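Local coordinates for TraM protein (Plasmid R64, PDB 3WZ3) that is probably an inner-membrane component of the plasmid's type IVB secretion (conjugal transfer) apparatus, of the DotI/IcmL family, and is represented by its periplasmic part, at residues 16-19 with 20-24; 27-30 with 31-35; 34-37 with 38-41; 43-46 with 47-51. One frame throughout, in Å; residues are numbered along the deposited sequence. Where two conformers were deposited one is given.

Contact 1: 16-19 with 20-24; sequences QALA and TAFNL
L18 reaches along the helix to F22 one turn on: the two side chains lie side by side and point the same way, and L18 CD2 comes to the edge of the F22 ring, 3.8 Å from CE2. One face of that ring carries the methyl group of A21. The backbone bonds behind this packing are those of the last turns of the helix, T20 N to Q16 O, A21 N to A17 O at 2.8 Å, and F22 N to L18 O. N23 then turns its side chain back. With its CG beside the backbone N (chi1 -72°), ND2 donates to A19 O at 2.8 Å, almost straight at 174°, in the carbonyl plane on a lone pair; the backbone N of N23 adds a weak bond to the same oxygen. At the exposed side, a water bridges Q16 O and T20 OG1. N23 OD1 accepts from the backbone N of A70, which ties the helix end to strand 67-82, while L18 and F22 also touch that strand. This is the C-terminal end of an amphipathic helix whose apolar side lies on a curved antiparallel sheet, consistent with the cone-like NTF2 fold of the family.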
loop_
_atom_site.group_PDB
_atom_site.type_symbol
_atom_site.label_atom_id
_atom_site.label_comp_id
_atom_site.label_asym_id
_atom_site.label_seq_id
_atom_site.Cartn_x
_atom_site.Cartn_y
_atom_site.Cartn_z
ATOM N N GLN A 16 -1.685 -6.330 -4.497
ATOM C CA GLN A 16 -0.644 -5.959 -5.462
ATOM C C GLN A 16 -0.042 -4.603 -5.101
ATOM O O GLN A 16 1.184 -4.430 -5.131
ATOM C CB GLN A 16 -1.215 -5.965 -6.883
ATOM C CG GLN A 16 -1.652 -7.362 -7.327
ATOM C CD GLN A 16 -2.642 -7.367 -8.496
ATOM O OE1 GLN A 16 -2.946 -6.324 -9.080
ATOM N NE2 GLN A 16 -3.164 -8.550 -8.824
ATOM N N ALA A 17 -0.888 -3.640 -4.743
ATOM C CA ALA A 17 -0.406 -2.332 -4.322
ATOM C C ALA A 17 0.487 -2.425 -3.101
ATOM O O ALA A 17 1.531 -1.777 -3.054
ATOM C CB ALA A 17 -1.569 -1.374 -4.057
ATOM N N LEU A 18 0.081 -3.202 -2.096
ATOM C CA LEU A 18 0.908 -3.344 -0.899
ATOM C C LEU A 18 2.255 -3.977 -1.218
ATOM O O LEU A 18 3.284 -3.567 -0.670
ATOM C CB LEU A 18 0.184 -4.185 0.168
ATOM C CG LEU A 18 -0.932 -3.401 0.844
ATOM C CD1 LEU A 18 -1.857 -4.336 1.629
ATOM C CD2 LEU A 18 -0.333 -2.383 1.799
ATOM N N ALA A 19 2.263 -4.977 -2.092
ATOM C CA ALA A 19 3.531 -5.613 -2.469
ATOM C C ALA A 19 4.489 -4.597 -3.075
ATOM O O ALA A 19 5.678 -4.535 -2.730
ATOM C CB ALA A 19 3.301 -6.765 -3.444
ATOM N N THR A 20 3.987 -3.796 -4.001
ATOM C CA THR A 20 4.808 -2.777 -4.634
ATOM C C THR A 20 5.207 -1.680 -3.656
ATOM O O THR A 20 6.344 -1.190 -3.681
ATOM C CB THR A 20 4.057 -2.149 -5.825
ATOM O OG1 THR A 20 3.646 -3.191 -6.714
ATOM C CG2 THR A 20 4.970 -1.180 -6.579
ATOM N N ALA A 21 4.283 -1.284 -2.781
ATOM C CA ALA A 21 4.518 -0.157 -1.902
ATOM C C ALA A 21 5.642 -0.397 -0.903
ATOM O O ALA A 21 6.349 0.536 -0.527
ATOM C CB ALA A 21 3.235 0.198 -1.159
ATOM N N PHE A 22 5.802 -1.646 -0.468
ATOM C CA PHE A 22 6.706 -1.926 0.638
ATOM C C PHE A 22 7.865 -2.858 0.299
ATOM O O PHE A 22 8.548 -3.343 1.183
ATOM C CB PHE A 22 5.920 -2.390 1.870
ATOM C CG PHE A 22 5.012 -1.327 2.413
ATOM C CD1 PHE A 22 5.533 -0.181 2.983
ATOM C CD2 PHE A 22 3.647 -1.462 2.318
ATOM C CE1 PHE A 22 4.688 0.825 3.459
ATOM C CE2 PHE A 22 2.798 -0.472 2.796
ATOM C CZ PHE A 22 3.325 0.676 3.368
ATOM N N ASN A 23 8.115 -3.038 -0.994
ATOM C CA ASN A 23 9.359 -3.631 -1.480
ATOM C C ASN A 23 10.145 -2.598 -2.266
ATOM O O ASN A 23 9.865 -2.347 -3.428
ATOM C CB ASN A 23 9.072 -4.893 -2.284
ATOM C CG ASN A 23 8.628 -6.036 -1.384
ATOM O OD1 ASN A 23 9.457 -6.735 -0.805
ATOM N ND2 ASN A 23 7.324 -6.209 -1.238
ATOM N N LEU A 24 11.108 -1.985 -1.589
ATOM C CA LEU A 24 11.803 -0.816 -2.104
ATOM C C LEU A 24 13.300 -1.058 -2.124
ATOM O O LEU A 24 13.874 -1.675 -1.215
ATOM C CB LEU A 24 11.506 0.399 -1.230
ATOM C CG LEU A 24 10.037 0.818 -1.121
ATOM C CD1 LEU A 24 9.934 1.962 -0.117
ATOM C CD2 LEU A 24 9.422 1.210 -2.473
HETATM O O HOH W 1 2.589 -6.048 -6.988
#

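Contact 2: 27-30 with 31-35; sequences VHYR and SQISS
H28, at the N-cap position of helix 29-35, accepts Q32 N on its O at 3.0 Å, and S31 N more weakly. One face of its imidazole lies against the CG1 methyl of V27, and at the ring edge a water, 2.9 Å from ND1, joins it to S31 OG. Y29 follows, its CG set between the backbone N and the carbonyl carbon (chi1 70°); its ring takes R30 CG over one face, and the CD1 methyl of I33 approaches the ring edge 4.3 Å from CD2. The Q32 side chain runs, extended beyond CG, back toward the start of the helix, bringing OE1 to 3.3 Å from Y29 CA, where it accepts a hydrogen bond from the backbone N of D25. I33 N donates to Y29 O at 2.9 Å. S34 N donates to R30 O at 3.1 Å, and the R30 guanidinium has Y29 CE2 over the centre of one face. Most of the segment lies at the surface, but Y29 and I33 face inward: Y29 packs on L58, I61 and K62 of helix 57-64, and I33 on L58 and on F45, Y48 and L52 of helix 42-54.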
loop_
_atom_site.group_PDB
_atom_site.type_symbol
_atom_site.label_atom_id
_atom_site.label_comp_id
_atom_site.label_asym_id
_atom_site.label_seq_id
_atom_site.Cartn_x
_atom_site.Cartn_y
_atom_site.Cartn_z
ATOM N N VAL A 27 18.610 2.053 -4.039
ATOM C CA VAL A 27 18.971 2.952 -5.125
ATOM C C VAL A 27 17.732 3.565 -5.784
ATOM O O VAL A 27 17.670 4.779 -5.977
ATOM C CB VAL A 27 19.841 2.238 -6.188
ATOM C CG1 VAL A 27 20.148 3.191 -7.354
ATOM C CG2 VAL A 27 21.148 1.739 -5.552
ATOM N N HIS A 28 16.735 2.732 -6.101
ATOM C CA HIS A 28 15.625 3.165 -6.942
ATOM C C HIS A 28 14.329 3.485 -6.216
ATOM O O HIS A 28 13.324 3.729 -6.866
ATOM C CB HIS A 28 15.383 2.113 -8.033
ATOM C CG HIS A 28 16.599 1.864 -8.862
ATOM N ND1 HIS A 28 17.006 2.743 -9.847
ATOM C CD2 HIS A 28 17.536 0.884 -8.821
ATOM C CE1 HIS A 28 18.126 2.304 -10.386
ATOM N NE2 HIS A 28 18.476 1.183 -9.783
ATOM N N TYR A 29 14.371 3.514 -4.885
ATOM C CA TYR A 29 13.131 3.707 -4.107
ATOM C C TYR A 29 12.293 4.942 -4.493
ATOM O O TYR A 29 11.060 4.873 -4.517
ATOM C CB TYR A 29 13.413 3.715 -2.610
ATOM C CG TYR A 29 14.152 4.937 -2.112
ATOM C CD1 TYR A 29 15.535 5.024 -2.214
ATOM C CD2 TYR A 29 13.472 5.990 -1.517
ATOM C CE1 TYR A 29 16.220 6.139 -1.738
ATOM C CE2 TYR A 29 14.146 7.108 -1.048
ATOM C CZ TYR A 29 15.508 7.175 -1.163
ATOM O OH TYR A 29 16.174 8.291 -0.700
ATOM N N ARG A 30 12.926 6.063 -4.822
ATOM C CA ARG A 30 12.140 7.255 -5.195
ATOM C C ARG A 30 11.327 7.038 -6.463
ATOM O O ARG A 30 10.179 7.488 -6.583
ATOM C CB ARG A 30 13.044 8.459 -5.385
ATOM C CG ARG A 30 13.763 8.824 -4.131
ATOM C CD ARG A 30 14.288 10.238 -4.179
ATOM N NE ARG A 30 14.801 10.612 -2.867
ATOM C CZ ARG A 30 14.039 10.988 -1.841
ATOM N NH1 ARG A 30 14.609 11.295 -0.684
ATOM N NH2 ARG A 30 12.710 11.055 -1.963
ATOM N N SER A 31 11.915 6.339 -7.423
ATOM C CA SER A 31 11.259 6.062 -8.682
ATOM C C SER A 31 10.176 4.988 -8.491
ATOM O O SER A 31 9.097 5.051 -9.086
ATOM C CB SER A 31 12.297 5.601 -9.720
ATOM O OG SER A 31 13.353 6.551 -9.845
ATOM N N GLN A 32 10.457 4.017 -7.633
ATOM C CA GLN A 32 9.443 3.022 -7.305
ATOM C C GLN A 32 8.234 3.686 -6.678
ATOM O O GLN A 32 7.094 3.402 -7.058
ATOM C CB GLN A 32 10.014 1.955 -6.377
ATOM C CG GLN A 32 11.083 1.050 -7.065
ATOM C CD GLN A 32 11.821 0.186 -6.063
ATOM O OE1 GLN A 32 12.436 0.695 -5.121
ATOM N NE2 GLN A 32 11.762 -1.144 -6.250
ATOM N N ILE A 33 8.481 4.578 -5.725
ATOM C CA ILE A 33 7.376 5.267 -5.043
ATOM C C ILE A 33 6.539 6.125 -5.997
ATOM O O ILE A 33 5.300 6.005 -6.031
ATOM C CB ILE A 33 7.914 6.080 -3.860
ATOM C CG1 ILE A 33 8.340 5.134 -2.743
ATOM C CG2 ILE A 33 6.857 7.067 -3.372
ATOM C CD1 ILE A 33 9.218 5.759 -1.647
ATOM N N SER A 34 7.162 6.958 -6.817
ATOM C CA SER A 34 6.410 7.792 -7.748
ATOM C C SER A 34 5.596 6.954 -8.729
ATOM O O SER A 34 4.489 7.330 -9.102
ATOM C CB SER A 34 7.293 8.829 -8.477
ATOM O OG SER A 34 8.202 8.256 -9.403
ATOM N N SER A 35 6.137 5.804 -9.126
ATOM C CA SER A 35 5.466 4.919 -10.079
ATOM C C SER A 35 4.205 4.286 -9.492
ATOM O O SER A 35 3.392 3.759 -10.231
ATOM C CB SER A 35 6.431 3.813 -10.532
ATOM O OG SER A 35 6.501 2.778 -9.560
HETATM O O HOH W 2 15.734 5.234 -10.490
#

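Contact 3: 34-37 with 38-41; sequences SSLS and PRFS. With SO4 (sulfate ion), chain B.
L36 and R39 meet through their aliphatic carbons: the two side chains cross at about a right angle, and L36 CD2 lies 3.5 Å from R39 CG. The other methyl of L36 goes to F40, where L36 CD1 stands 3.9 Å from F40 CE1, so one leucine fork touches both residues. R39 bends at chi2 (-69°), and its charged end leads away from L36. The polar contacts are chiefly of the backbone. R39 N donates to L36 O at 2.9 Å and F40 N to S37 O at 3.0 Å, both three residues back, as in the 3-10 turn through which the chain leaves helix 29-35. L36 O also lies at the edge of the F40 ring, in its plane, 3.5 Å from CD1. The sulfate, probably from the crystallisation liquor, meets S37: in the conformer given, one of two for this serine, OG donates to sulfate O2 at 2.6 Å, so this grip is probably only partial. P38 CG makes a looser approach to sulfate O3 at 3.5 Å. Beyond the turn, S41 OG caps G44 N at the start of helix 42-54, P38 O accepts from K126 NZ, and F40 packs on I132 and M135 of strand 130-139. The chemistry is thus divided: L36 and F40 bury apolar groups toward helix 7-22 and the sheet, while S37 and P38 lie on the outer side, where the ion from the crystallisation liquor is found.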
loop_
_atom_site.group_PDB
_atom_site.type_symbol
_atom_site.label_atom_id
_atom_site.label_comp_id
_atom_site.label_asym_id
_atom_site.label_seq_id
_atom_site.Cartn_x
_atom_site.Cartn_y
_atom_site.Cartn_z
ATOM N N SER A 34 7.162 6.958 -6.817
ATOM C CA SER A 34 6.410 7.792 -7.748
ATOM C C SER A 34 5.596 6.954 -8.729
ATOM O O SER A 34 4.489 7.330 -9.102
ATOM C CB SER A 34 7.293 8.829 -8.477
ATOM O OG SER A 34 8.202 8.256 -9.403
ATOM N N SER A 35 6.137 5.804 -9.126
ATOM C CA SER A 35 5.466 4.919 -10.079
ATOM C C SER A 35 4.205 4.286 -9.492
ATOM O O SER A 35 3.392 3.759 -10.231
ATOM C CB SER A 35 6.431 3.813 -10.532
ATOM O OG SER A 35 6.501 2.778 -9.560
ATOM N N LEU A 36 4.035 4.355 -8.170
ATOM C CA LEU A 36 2.874 3.755 -7.501
ATOM C C LEU A 36 1.675 4.698 -7.455
ATOM O O LEU A 36 0.549 4.297 -7.138
ATOM C CB LEU A 36 3.249 3.379 -6.067
ATOM C CG LEU A 36 2.964 1.943 -5.606
ATOM C CD1 LEU A 36 2.994 1.867 -4.105
ATOM C CD2 LEU A 36 1.632 1.434 -6.133
ATOM N N SER A 37 1.896 5.969 -7.765
ATOM C CA SER A 37 0.841 6.975 -7.659
ATOM C C SER A 37 -0.477 6.601 -8.367
ATOM O O SER A 37 -1.559 6.916 -7.878
ATOM C CB SER A 37 1.368 8.334 -8.145
ATOM O OG SER A 37 0.449 9.376 -7.862
ATOM N N PRO A 38 -0.394 5.930 -9.547
ATOM C CA PRO A 38 -1.664 5.609 -10.220
ATOM C C PRO A 38 -2.577 4.692 -9.411
ATOM O O PRO A 38 -3.794 4.617 -9.693
ATOM C CB PRO A 38 -1.219 4.883 -11.493
ATOM C CG PRO A 38 0.163 5.433 -11.765
ATOM C CD PRO A 38 0.777 5.619 -10.394
ATOM N N ARG A 39 -2.032 3.997 -8.419
ATOM C CA ARG A 39 -2.843 3.062 -7.625
ATOM C C ARG A 39 -3.602 3.776 -6.512
ATOM O O ARG A 39 -4.400 3.149 -5.808
ATOM C CB ARG A 39 -1.969 1.960 -7.011
ATOM C CG ARG A 39 -1.245 1.112 -8.035
ATOM C CD ARG A 39 -2.237 0.259 -8.790
ATOM N NE ARG A 39 -1.624 -0.611 -9.793
ATOM C CZ ARG A 39 -1.901 -0.559 -11.092
ATOM N NH1 ARG A 39 -1.292 -1.395 -11.930
ATOM N NH2 ARG A 39 -2.784 0.324 -11.559
ATOM N N PHE A 40 -3.379 5.079 -6.348
ATOM C CA PHE A 40 -3.916 5.829 -5.197
ATOM C C PHE A 40 -4.620 7.102 -5.635
ATOM O O PHE A 40 -4.227 7.691 -6.647
ATOM C CB PHE A 40 -2.766 6.286 -4.279
ATOM C CG PHE A 40 -2.084 5.186 -3.503
ATOM C CD1 PHE A 40 -1.064 4.431 -4.062
ATOM C CD2 PHE A 40 -2.456 4.942 -2.183
ATOM C CE1 PHE A 40 -0.436 3.455 -3.311
ATOM C CE2 PHE A 40 -1.830 3.972 -1.431
ATOM C CZ PHE A 40 -0.834 3.222 -1.988
ATOM N N SER A 41 -5.628 7.554 -4.883
ATOM C CA SER A 41 -5.985 8.964 -4.950
ATOM C C SER A 41 -4.908 9.730 -4.177
ATOM O O SER A 41 -4.139 9.143 -3.414
ATOM C CB SER A 41 -7.340 9.221 -4.287
ATOM O OG SER A 41 -7.248 9.040 -2.877
HETATM S S SO4 B . -0.683 9.566 -11.698
HETATM O O1 SO4 B . -1.911 8.795 -11.778
HETATM O O2 SO4 B . -0.362 9.780 -10.297
HETATM O O3 SO4 B . 0.471 8.844 -12.229
HETATM O O4 SO4 B . -0.886 10.838 -12.393
#

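Contact 4: 43-46 with 47-51; sequences EGFA and GYVNA
G44 O is approached by two backbone N-H groups, from G47 at 3.0 Å and from Y48 at 3.3 Å, both weak, so this carbonyl is shared between the third and fourth residues that follow it. The next turn is more regular: V49 N donates to F45 O at 2.9 Å, and N50 N to A46 O, also at 2.9 Å. Along one side of the helix F45 and Y48 lie side by side and point the same way, each with CG anti to its own backbone N, and form a T-shaped pair. Y48 brings an edge, led by CD2, over one face of F45 toward the rim, 3.9 Å from CE1; the ring centres are 5.6 Å apart and the planes stand at 79°. V49 crosses F45 obliquely and sets its CG2 methyl 4.0 Å from F45 CD2. That methyl is the branch beside the backbone N, while CG1 is anti to the backbone N (chi1 170°). F45 is thereby touched by residues three and four places further along the helix. The Y48 ring also forms an edge-to-face pair with F22, and its OH is hydrogen-bonded to A21 O of helix 7-22. The chemistry implies that Y48 is held both by its ring, against F45 of its own helix and F22 of helix 7-22, and by its OH: the phenol satisfies a backbone carbonyl near the end of helix 7-22, so a buried polar group at the helix interface has a partner.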
loop_
_atom_site.group_PDB
_atom_site.type_symbol
_atom_site.label_atom_id
_atom_site.label_comp_id
_atom_site.label_asym_id
_atom_site.label_seq_id
_atom_site.Cartn_x
_atom_site.Cartn_y
_atom_site.Cartn_z
ATOM N N GLU A 43 -5.271 11.674 -1.587
ATOM C CA GLU A 43 -5.497 11.435 -0.158
ATOM C C GLU A 43 -5.044 10.036 0.269
ATOM O O GLU A 43 -4.509 9.851 1.373
ATOM C CB GLU A 43 -6.962 11.618 0.216
ATOM C CG GLU A 43 -7.169 11.642 1.719
ATOM C CD GLU A 43 -6.685 12.940 2.356
ATOM O OE1 GLU A 43 -6.486 13.917 1.610
ATOM O OE2 GLU A 43 -6.517 12.990 3.601
ATOM N N GLY A 44 -5.239 9.045 -0.591
ATOM C CA GLY A 44 -4.781 7.706 -0.304
ATOM C C GLY A 44 -3.263 7.673 -0.204
ATOM O O GLY A 44 -2.688 7.042 0.687
ATOM N N PHE A 45 -2.609 8.364 -1.135
ATOM C CA PHE A 45 -1.156 8.374 -1.181
ATOM C C PHE A 45 -0.582 9.010 0.097
ATOM O O PHE A 45 0.469 8.597 0.582
ATOM C CB PHE A 45 -0.703 9.118 -2.448
ATOM C CG PHE A 45 0.700 8.791 -2.900
ATOM C CD1 PHE A 45 0.966 7.659 -3.658
ATOM C CD2 PHE A 45 1.744 9.655 -2.606
ATOM C CE1 PHE A 45 2.275 7.383 -4.093
ATOM C CE2 PHE A 45 3.038 9.375 -3.032
ATOM C CZ PHE A 45 3.298 8.248 -3.777
ATOM N N ALA A 46 -1.277 9.999 0.641
ATOM C CA ALA A 46 -0.854 10.581 1.911
ATOM C C ALA A 46 -0.784 9.548 3.019
ATOM O O ALA A 46 0.093 9.636 3.892
ATOM C CB ALA A 46 -1.792 11.709 2.308
ATOM N N GLY A 47 -1.689 8.571 3.021
ATOM C CA GLY A 47 -1.636 7.515 4.018
ATOM C C GLY A 47 -0.425 6.614 3.848
ATOM O O GLY A 47 0.141 6.140 4.839
ATOM N N TYR A 48 -0.028 6.369 2.607
ATOM C CA TYR A 48 1.212 5.634 2.333
ATOM C C TYR A 48 2.427 6.434 2.838
ATOM O O TYR A 48 3.297 5.890 3.501
ATOM C CB TYR A 48 1.296 5.374 0.824
ATOM C CG TYR A 48 2.572 4.771 0.286
ATOM C CD1 TYR A 48 3.189 3.707 0.923
ATOM C CD2 TYR A 48 3.096 5.205 -0.922
ATOM C CE1 TYR A 48 4.333 3.131 0.406
ATOM C CE2 TYR A 48 4.254 4.627 -1.457
ATOM C CZ TYR A 48 4.859 3.592 -0.773
ATOM O OH TYR A 48 5.999 3.006 -1.287
ATOM N N VAL A 49 2.478 7.730 2.538
ATOM C CA VAL A 49 3.587 8.561 2.987
ATOM C C VAL A 49 3.647 8.564 4.516
ATOM O O VAL A 49 4.734 8.454 5.093
ATOM C CB VAL A 49 3.460 9.996 2.423
ATOM C CG1 VAL A 49 4.492 10.935 3.087
ATOM C CG2 VAL A 49 3.616 9.997 0.903
ATOM N N ASN A 50 2.496 8.673 5.179
ATOM C CA ASN A 50 2.441 8.575 6.639
ATOM C C ASN A 50 2.994 7.253 7.161
ATOM O O ASN A 50 3.731 7.252 8.162
ATOM C CB ASN A 50 1.012 8.785 7.150
ATOM C CG ASN A 50 0.950 8.922 8.669
ATOM O OD1 ASN A 50 1.546 9.832 9.237
ATOM N ND2 ASN A 50 0.228 8.022 9.319
ATOM N N ALA A 51 2.640 6.142 6.510
ATOM C CA ALA A 51 3.125 4.827 6.933
ATOM C C ALA A 51 4.652 4.721 6.801
ATOM O O ALA A 51 5.333 4.159 7.677
ATOM C CB ALA A 51 2.431 3.712 6.148
#

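Overall arrangement
Along the chain the contacts come in order, from the end of helix 7-22 (contact 1) through helix 29-35 (contact 2) and the turn after it (contact 3) to helix 42-54 (contact 4). Contacts 2 and 3 share S34 and S35. Centres lie about 10 to 15 Å apart, contacts 3 and 4 nearest and contacts 2 and 4 farthest. Contact 1 meets all the others: L24 packs on helix 29-35, A21 and T20 on L36, and the end of helix 7-22 meets helix 42-54. Helix 7-22 packs on the antiparallel sheet, touching strands 67-82 and 88-101, while helix 29-35 lies against helices 42-54 and 57-64, forming the single compact periplasmic domain.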